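Long-range contacts in ScaE cell-surface anchored scaffoldin protein (PDB 2ZF9), which probably binds dockerin modules of cellulosomal proteins and so attaches the cellulosome to the bacterial cell surface, this chain being its type III cohesin module: residues A[86-91]-A[125-130]; A[34-39]-A[51-56]; A[99-104]-A[111-116]. All coordinates share one frame; numbering follows the deposited sequence.

Contact 2 comes first along the chain. It is a hairpin pairing of strands 33-41 and 50-58. Contact 1 follows, and contact 3 lies within the span of chain between its two segments. Contacts 1 and 2 have centres about 10 Å apart and lie side by side in one sheet, because strand 124-132 pairs with strand 50-58. Contact 3 is the hairpin 99-106/109-115. Its centre is also about 10 Å from that of contact 1, but it meets contact 1 by side-chain packing. Trp127, Ala90 and Leu87 press on that hairpin. Contacts 2 and 3 are about 17 Å apart, centre to centre, and do not touch. Contact 1 thus bridges two beta layers, consistent with the flattened jelly-roll sandwich of cohesins.

Contact 1 (A[86-91]-A[125-130]); sequences ALATAG and VLWSFV
Trp127 carries its CG anti to the carbonyl carbon (chi1 -68°), and this lays the indole with one face under Ala90 of segment 86-91. Ala90 CB stands over the face of the six-membered ring of Trp127, 20° off the normal, in a CH-pi contact 4.2 Å from the centroid. The near rim of the ring is held closely by backbone: Trp127 CE3 is 3.4 Å from Ala90 N. Ala88 CB reaches Trp127 CE3 obliquely at 3.8 Å. Ala88 CB also packs 3.9 Å from Phe129 CB, so this small methyl touches both aromatic residues.

Backbone bonds tie the segments together. Thr89 and Ser128 form an antiparallel hydrogen-bonded pair: Thr89 N to Ser128 O and Ser128 N to Thr89 O are both 2.9 Å. Farther on, Gly91 N donates to Leu126 O at 2.8 Å. There the donor sits 62° out of the carbonyl plane, so the N-H comes in above that plane and not on a lone pair. At the other end a water donates to Leu87 O and accepts from Val130 N, which carries the pairing on where direct bonds stop.

Leu126 and Trp127 both face Leu55 of the neighbouring strand and form a classic beta bulge. Segment 86-91 runs along the other side of strand 124-132, after strand 78-79 has already paired with it. An edge strand interrupted by an excursion of the chain is consistent with a beta flap of this cohesin.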
loop_
_atom_site.group_PDB
_atom_site.type_symbol
_atom_site.label_atom_id
_atom_site.label_comp_id
_atom_site.label_asym_id
_atom_site.label_seq_id
_atom_site.Cartn_x
_atom_site.Cartn_y
_atom_site.Cartn_z
ATOM N N ALA A 86 -7.888 -2.505 15.688
ATOM C CA ALA A 86 -6.884 -1.988 14.735
ATOM C C ALA A 86 -7.259 -2.302 13.284
ATOM O O ALA A 86 -7.643 -3.459 12.954
ATOM C CB ALA A 86 -5.508 -2.561 15.056
ATOM N N LEU A 87 -7.116 -1.308 12.407
ATOM C CA LEU A 87 -7.489 -1.474 10.992
ATOM C C LEU A 87 -6.393 -2.158 10.210
ATOM O O LEU A 87 -6.655 -2.808 9.203
ATOM C CB LEU A 87 -7.756 -0.128 10.350
ATOM C CG LEU A 87 -8.908 0.676 10.949
ATOM C CD1 LEU A 87 -9.086 1.883 10.085
ATOM C CD2 LEU A 87 -10.189 -0.145 11.009
ATOM N N ALA A 88 -5.151 -1.978 10.669
ATOM C CA ALA A 88 -4.001 -2.659 10.085
ATOM C C ALA A 88 -2.943 -2.740 11.180
ATOM O O ALA A 88 -3.026 -2.005 12.159
ATOM C CB ALA A 88 -3.469 -1.880 8.900
ATOM N N THR A 89 -1.974 -3.633 10.994
ATOM C CA THR A 89 -0.871 -3.843 11.933
ATOM C C THR A 89 0.467 -3.679 11.207
ATOM O O THR A 89 0.694 -4.299 10.147
ATOM C CB THR A 89 -0.982 -5.281 12.439
ATOM O OG1 THR A 89 -2.147 -5.362 13.261
ATOM C CG2 THR A 89 0.274 -5.684 13.274
ATOM N N ALA A 90 1.368 -2.864 11.770
ATOM C CA ALA A 90 2.681 -2.671 11.141
ATOM C C ALA A 90 3.486 -3.968 11.099
ATOM O O ALA A 90 3.465 -4.761 12.048
ATOM C CB ALA A 90 3.479 -1.564 11.888
ATOM N N GLY A 91 4.202 -4.188 9.998
ATOM C CA GLY A 91 5.013 -5.404 9.850
ATOM C C GLY A 91 6.494 -5.130 10.063
ATOM O O GLY A 91 6.909 -4.025 10.508
ATOM N N VAL A 125 7.342 -6.465 4.799
ATOM C CA VAL A 125 5.930 -6.084 5.004
ATOM C C VAL A 125 5.823 -4.810 5.874
ATOM O O VAL A 125 6.263 -4.787 7.039
ATOM C CB VAL A 125 5.119 -7.218 5.698
ATOM C CG1 VAL A 125 3.686 -6.753 6.032
ATOM C CG2 VAL A 125 5.034 -8.436 4.799
ATOM N N LEU A 126 5.221 -3.761 5.312
ATOM C CA LEU A 126 5.011 -2.534 6.049
ATOM C C LEU A 126 3.709 -2.610 6.861
ATOM O O LEU A 126 3.682 -2.263 8.075
ATOM C CB LEU A 126 5.026 -1.337 5.076
ATOM C CG LEU A 126 5.197 0.071 5.641
ATOM C CD1 LEU A 126 6.610 0.262 6.126
ATOM C CD2 LEU A 126 4.806 1.172 4.590
ATOM N N TRP A 127 2.620 -3.046 6.205
ATOM C CA TRP A 127 1.329 -3.141 6.888
ATOM C C TRP A 127 0.641 -4.416 6.488
ATOM O O TRP A 127 0.738 -4.852 5.329
ATOM C CB TRP A 127 0.422 -1.967 6.537
ATOM C CG TRP A 127 0.896 -0.702 7.053
ATOM C CD1 TRP A 127 1.586 0.280 6.355
ATOM C CD2 TRP A 127 0.710 -0.203 8.380
ATOM N NE1 TRP A 127 1.869 1.323 7.197
ATOM C CE2 TRP A 127 1.336 1.059 8.440
ATOM C CE3 TRP A 127 0.079 -0.712 9.535
ATOM C CZ2 TRP A 127 1.343 1.847 9.611
ATOM C CZ3 TRP A 127 0.088 0.067 10.694
ATOM C CH2 TRP A 127 0.709 1.338 10.719
ATOM N N SER A 128 -0.024 -5.035 7.460
ATOM C CA SER A 128 -0.866 -6.163 7.189
ATOM C C SER A 128 -2.318 -5.794 7.580
ATOM O O SER A 128 -2.541 -5.062 8.535
ATOM C CB SER A 128 -0.313 -7.346 8.016
ATOM O OG SER A 128 -1.236 -8.373 8.058
ATOM N N PHE A 129 -3.305 -6.318 6.867
ATOM C CA PHE A 129 -4.711 -5.964 7.107
ATOM C C PHE A 129 -5.601 -7.054 6.508
ATOM O O PHE A 129 -5.131 -7.891 5.732
ATOM C CB PHE A 129 -5.074 -4.564 6.516
ATOM C CG PHE A 129 -4.739 -4.407 5.028
ATOM C CD1 PHE A 129 -3.420 -4.207 4.615
ATOM C CD2 PHE A 129 -5.756 -4.481 4.050
ATOM C CE1 PHE A 129 -3.113 -4.034 3.255
ATOM C CE2 PHE A 129 -5.452 -4.313 2.684
ATOM C CZ PHE A 129 -4.124 -4.103 2.297
ATOM N N VAL A 130 -6.869 -7.059 6.894
ATOM C CA VAL A 130 -7.768 -8.152 6.503
ATOM C C VAL A 130 -8.954 -7.579 5.724
ATOM O O VAL A 130 -9.630 -6.668 6.220
ATOM C CB VAL A 130 -8.301 -8.924 7.766
ATOM C CG1 VAL A 130 -9.350 -9.983 7.403
ATOM C CG2 VAL A 130 -7.133 -9.597 8.510
HETATM O O HOH W 1 -7.567 -5.375 9.094
#

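Contact 2 (A[34-39]-A[51-56]); sequences LSITKK and VTMELS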
loop_
_atom_site.group_PDB
_atom_site.type_symbol
_atom_site.label_atom_id
_atom_site.label_comp_id
_atom_site.label_asym_id
_atom_site.label_seq_id
_atom_site.Cartn_x
_atom_site.Cartn_y
_atom_site.Cartn_z
ATOM N N LEU A 34 6.412 -0.361 -3.991
ATOM C CA LEU A 34 5.397 -0.730 -3.017
ATOM C C LEU A 34 4.496 -1.718 -3.703
ATOM O O LEU A 34 4.053 -1.466 -4.838
ATOM C CB LEU A 34 4.572 0.487 -2.603
ATOM C CG LEU A 34 5.328 1.626 -1.944
ATOM C CD1 LEU A 34 4.315 2.686 -1.489
ATOM C CD2 LEU A 34 6.142 1.084 -0.783
ATOM N N SER A 35 4.220 -2.839 -3.037
ATOM C CA SER A 35 3.376 -3.857 -3.664
ATOM C C SER A 35 2.331 -4.375 -2.690
ATOM O O SER A 35 2.578 -4.463 -1.472
ATOM C CB SER A 35 4.230 -5.010 -4.238
ATOM O OG SER A 35 4.990 -5.618 -3.229
ATOM N N ILE A 36 1.159 -4.703 -3.227
ATOM C CA ILE A 36 0.077 -5.307 -2.425
ATOM C C ILE A 36 -0.118 -6.729 -2.915
ATOM O O ILE A 36 0.014 -7.006 -4.117
ATOM C CB ILE A 36 -1.206 -4.502 -2.540
ATOM C CG1 ILE A 36 -1.007 -3.121 -1.868
ATOM C CG2 ILE A 36 -2.439 -5.287 -1.976
ATOM C CD1 ILE A 36 -2.190 -2.161 -2.105
ATOM N N THR A 37 -0.421 -7.610 -1.964
ATOM C CA THR A 37 -0.685 -9.029 -2.206
ATOM C C THR A 37 -1.579 -9.257 -3.428
ATOM O O THR A 37 -2.606 -8.609 -3.592
ATOM C CB THR A 37 -1.362 -9.671 -0.951
ATOM O OG1 THR A 37 -0.611 -9.330 0.237
ATOM C CG2 THR A 37 -1.440 -11.199 -1.100
ATOM N N LYS A 38 -1.178 -10.214 -4.258
ATOM C CA LYS A 38 -2.031 -10.718 -5.347
ATOM C C LYS A 38 -2.506 -12.087 -4.940
ATOM O O LYS A 38 -1.756 -13.065 -5.033
ATOM C CB LYS A 38 -1.238 -10.777 -6.657
ATOM C CG LYS A 38 -0.891 -9.401 -7.171
ATOM C CD LYS A 38 0.104 -9.488 -8.301
ATOM C CE LYS A 38 0.419 -8.105 -8.825
ATOM N NZ LYS A 38 1.238 -8.149 -10.076
ATOM N N LYS A 39 -3.743 -12.144 -4.441
ATOM C CA LYS A 39 -4.234 -13.348 -3.808
ATOM C C LYS A 39 -5.231 -14.053 -4.717
ATOM O O LYS A 39 -6.186 -13.426 -5.190
ATOM C CB LYS A 39 -4.896 -13.008 -2.461
ATOM C CG LYS A 39 -5.392 -14.210 -1.661
ATOM C CD LYS A 39 -4.224 -15.058 -1.122
ATOM C CE LYS A 39 -3.829 -14.680 0.283
ATOM N NZ LYS A 39 -3.524 -15.944 1.028
ATOM N N VAL A 51 -9.397 -12.374 4.250
ATOM C CA VAL A 51 -8.115 -12.558 3.601
ATOM C C VAL A 51 -7.089 -11.586 4.203
ATOM O O VAL A 51 -7.296 -10.364 4.197
ATOM C CB VAL A 51 -8.234 -12.349 2.045
ATOM C CG1 VAL A 51 -6.910 -12.614 1.384
ATOM C CG2 VAL A 51 -9.302 -13.268 1.435
ATOM N N THR A 52 -5.967 -12.123 4.670
ATOM C CA THR A 52 -4.839 -11.290 5.094
ATOM C C THR A 52 -4.097 -10.719 3.890
ATOM O O THR A 52 -3.617 -11.458 3.034
ATOM C CB THR A 52 -3.861 -12.089 5.968
ATOM O OG1 THR A 52 -4.550 -12.469 7.159
ATOM C CG2 THR A 52 -2.628 -11.208 6.358
HETATM N N MSE A 53 -4.035 -9.390 3.825
HETATM C CA MSE A 53 -3.352 -8.682 2.741
HETATM C C MSE A 53 -2.154 -7.924 3.300
HETATM O O MSE A 53 -2.173 -7.512 4.464
HETATM C CB MSE A 53 -4.335 -7.698 2.091
HETATM C CG MSE A 53 -5.622 -8.371 1.508
HETATM SE SE MSE A 53 -5.131 -9.519 -0.035
HETATM C CE MSE A 53 -4.902 -8.059 -1.377
ATOM N N GLU A 54 -1.116 -7.757 2.477
ATOM C CA GLU A 54 0.119 -7.057 2.872
ATOM C C GLU A 54 0.520 -5.975 1.886
ATOM O O GLU A 54 0.525 -6.198 0.671
ATOM C CB GLU A 54 1.289 -8.049 3.000
ATOM C CG GLU A 54 1.079 -9.068 4.130
ATOM C CD GLU A 54 2.060 -10.220 4.096
ATOM O OE1 GLU A 54 2.568 -10.607 3.006
ATOM O OE2 GLU A 54 2.330 -10.729 5.200
ATOM N N LEU A 55 0.865 -4.805 2.421
ATOM C CA LEU A 55 1.576 -3.797 1.665
ATOM C C LEU A 55 3.051 -3.938 1.997
ATOM O O LEU A 55 3.454 -3.806 3.159
ATOM C CB LEU A 55 1.071 -2.382 1.991
ATOM C CG LEU A 55 1.819 -1.155 1.422
ATOM C CD1 LEU A 55 1.732 -1.100 -0.081
ATOM C CD2 LEU A 55 1.187 0.138 1.992
ATOM N N SER A 56 3.854 -4.229 0.971
ATOM C CA SER A 56 5.305 -4.435 1.148
ATOM C C SER A 56 6.154 -3.367 0.477
ATOM O O SER A 56 5.699 -2.716 -0.471
ATOM C CB SER A 56 5.701 -5.820 0.582
ATOM O OG SER A 56 5.071 -6.838 1.363
HETATM O O HOH W 2 7.493 -4.296 -2.928
HETATM O O HOH W 3 1.761 -10.369 0.302
#
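Thr37 projects from segment 34-39 onto Met53 and Glu54. Thr37 CB lies 3.9 Å from Met53 SE, this residue being a selenomethionine. From CB the side chain branches. Thr37 CG2 stays by the same selenium, 4.2 Å from Met53 SE. The hydroxyl goes the other way, with OG1 anti to the carbonyl carbon (chi1 -49°). There Thr37 OG1 accepts a hydrogen bond from Glu54 N at 2.8 Å, with a moderately bent N-H...O angle of 150°. A water lies 2.6 Å from Thr37 OG1 and donates to Glu54 OE1, so Glu54 is linked to this hydroxyl from both its backbone and its carboxylate.

The hydroxyl therefore serves Glu54 N where a regular ladder would offer a backbone carbonyl. Thr37 N still donates to Glu54 O. Thr37 O is left to approach Met53 CE, 3.2 Å away, and the Thr37 backbone also bonds to Tyr184. Strand 33-41 breaks its regular run at this point. Before the break, Ser35 and Ser56 make an ordinary hydrogen-bonded antiparallel pair.

Met53 is bent at chi2 and chi3 and curls its methyl toward segment 34-39. Met53 CE also meets Ile36 CG2 at 3.8 Å, and the two side chains cross at about a right angle. Past the break, Lys39 CG rests on Val51 CG1, 3.8 Å away.

Ile36, Met53 and Leu55 turn to the interior, where Val145 and Val147 of strand 142-149 meet them. Leu55 also touches Leu69 and Ile71 of strand 66-73. The hairpin is flanked by strand 180-187, parallel to 33-41, and by strand 124-132, antiparallel to 50-58.

Contact 3 (A[99-104]-A[111-116]); sequences LKKAEA and FTATGS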
loop_
_atom_site.group_PDB
_atom_site.type_symbol
_atom_site.label_atom_id
_atom_site.label_comp_id
_atom_site.label_asym_id
_atom_site.label_seq_id
_atom_site.Cartn_x
_atom_site.Cartn_y
_atom_site.Cartn_z
ATOM N N LEU A 99 7.220 6.198 14.685
ATOM C CA LEU A 99 5.784 6.532 14.581
ATOM C C LEU A 99 5.134 5.610 13.539
ATOM O O LEU A 99 5.644 5.478 12.396
ATOM C CB LEU A 99 5.617 7.983 14.128
ATOM C CG LEU A 99 4.199 8.403 13.656
ATOM C CD1 LEU A 99 3.104 8.215 14.729
ATOM C CD2 LEU A 99 4.170 9.857 13.127
ATOM N N LYS A 100 4.034 4.969 13.917
ATOM C CA LYS A 100 3.262 4.132 12.981
ATOM C C LYS A 100 1.799 4.273 13.364
ATOM O O LYS A 100 1.437 4.059 14.531
ATOM C CB LYS A 100 3.648 2.651 13.101
ATOM C CG LYS A 100 5.089 2.341 12.761
ATOM C CD LYS A 100 5.453 0.876 12.914
ATOM C CE LYS A 100 5.807 0.504 14.349
ATOM N NZ LYS A 100 7.257 0.583 14.631
ATOM N N LYS A 101 0.946 4.632 12.410
ATOM C CA LYS A 101 -0.495 4.628 12.718
ATOM C C LYS A 101 -1.348 4.234 11.517
ATOM O O LYS A 101 -0.981 4.516 10.356
ATOM C CB LYS A 101 -0.955 5.992 13.275
ATOM C CG LYS A 101 -0.689 7.150 12.350
ATOM C CD LYS A 101 -1.523 8.405 12.688
ATOM C CE LYS A 101 -1.500 9.376 11.475
ATOM N NZ LYS A 101 -2.052 10.740 11.760
ATOM N N ALA A 102 -2.468 3.559 11.791
ATOM C CA ALA A 102 -3.436 3.219 10.760
ATOM C C ALA A 102 -4.784 3.757 11.209
ATOM O O ALA A 102 -5.202 3.562 12.379
ATOM C CB ALA A 102 -3.496 1.693 10.581
ATOM N N GLU A 103 -5.480 4.420 10.297
ATOM C CA GLU A 103 -6.721 5.059 10.681
ATOM C C GLU A 103 -7.732 5.069 9.536
ATOM O O GLU A 103 -7.368 4.891 8.350
ATOM C CB GLU A 103 -6.433 6.467 11.189
ATOM C CG GLU A 103 -6.052 7.377 10.102
ATOM C CD GLU A 103 -5.713 8.786 10.575
ATOM O OE1 GLU A 103 -5.121 8.929 11.649
ATOM O OE2 GLU A 103 -6.031 9.752 9.845
ATOM N N ALA A 104 -8.996 5.281 9.907
ATOM C CA ALA A 104 -10.104 5.255 8.957
ATOM C C ALA A 104 -9.970 6.379 7.948
ATOM O O ALA A 104 -9.411 7.450 8.266
ATOM C CB ALA A 104 -11.478 5.375 9.730
ATOM N N PHE A 111 -5.993 4.927 5.759
ATOM C CA PHE A 111 -4.768 5.696 5.655
ATOM C C PHE A 111 -3.758 5.146 6.638
ATOM O O PHE A 111 -4.101 4.818 7.798
ATOM C CB PHE A 111 -5.045 7.179 5.951
ATOM C CG PHE A 111 -3.795 8.047 5.969
ATOM C CD1 PHE A 111 -3.018 8.204 4.812
ATOM C CD2 PHE A 111 -3.430 8.725 7.125
ATOM C CE1 PHE A 111 -1.869 9.031 4.809
ATOM C CE2 PHE A 111 -2.306 9.548 7.159
ATOM C CZ PHE A 111 -1.528 9.722 6.015
ATOM N N THR A 112 -2.518 5.033 6.177
ATOM C CA THR A 112 -1.413 4.609 7.058
ATOM C C THR A 112 -0.328 5.668 7.020
ATOM O O THR A 112 -0.146 6.324 5.996
ATOM C CB THR A 112 -0.794 3.267 6.594
ATOM O OG1 THR A 112 -0.233 3.429 5.266
ATOM C CG2 THR A 112 -1.870 2.117 6.642
ATOM N N ALA A 113 0.419 5.830 8.116
ATOM C CA ALA A 113 1.492 6.855 8.175
ATOM C C ALA A 113 2.603 6.342 9.077
ATOM O O ALA A 113 2.346 5.604 10.020
ATOM C CB ALA A 113 0.965 8.233 8.714
ATOM N N THR A 114 3.841 6.663 8.710
ATOM C CA THR A 114 5.006 6.303 9.529
ATOM C C THR A 114 5.914 7.521 9.582
ATOM O O THR A 114 5.864 8.416 8.720
ATOM C CB THR A 114 5.835 5.121 8.959
ATOM O OG1 THR A 114 6.465 5.520 7.727
ATOM C CG2 THR A 114 4.981 3.833 8.750
ATOM N N GLY A 115 6.751 7.540 10.601
ATOM C CA GLY A 115 7.751 8.598 10.753
ATOM C C GLY A 115 8.865 8.061 11.604
ATOM O O GLY A 115 8.700 7.038 12.254
ATOM N N SER A 116 9.999 8.769 11.629
ATOM C CA SER A 116 11.113 8.386 12.471
ATOM C C SER A 116 12.137 9.530 12.488
ATOM O O SER A 116 12.051 10.475 11.667
ATOM C CB SER A 116 11.780 7.133 11.912
ATOM O OG SER A 116 12.395 6.421 12.965
#
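Glu103 and Phe111 lie side by side and point the same way. The carboxylate is turned 66° from the ring plane, and Glu103 OE2 comes obliquely to Phe111 CD2 at 3.9 Å. The glutamate starts with CG between its backbone N and carbonyl carbon (chi1 72°) and then runs straight, which keeps it beside the ring. Lys101 rises on the same face in the same extended shape. Lys101 CE lies 3.9 Å from Ala113 CB. Lys101 NZ makes a salt bridge to Glu103 OE1 at 3.6 Å. An alanine in place of Glu103 would probably leave the Lys101 ammonium without this mate and take away the glutamate's packing beside the Phe111 ring.

Six backbone hydrogen bonds form the hairpin ladder, such as Glu103 N to Phe111 O at 2.9 Å. The opposite face carries Lys100, Ala102, Thr112 and Thr114. Trp127 packs on the first three. Thr112 OG1 bonds to Leu69 O, Thr114 OG1 to Thr67 OG1 and Ala65 O, and Lys100 NZ to Ala94 O and Leu97 O.

The backbone ladder thus sets the register. The Lys101-Glu103 pair lies within one strand, so it probably steadies the side chains of its face more than it joins the two strands.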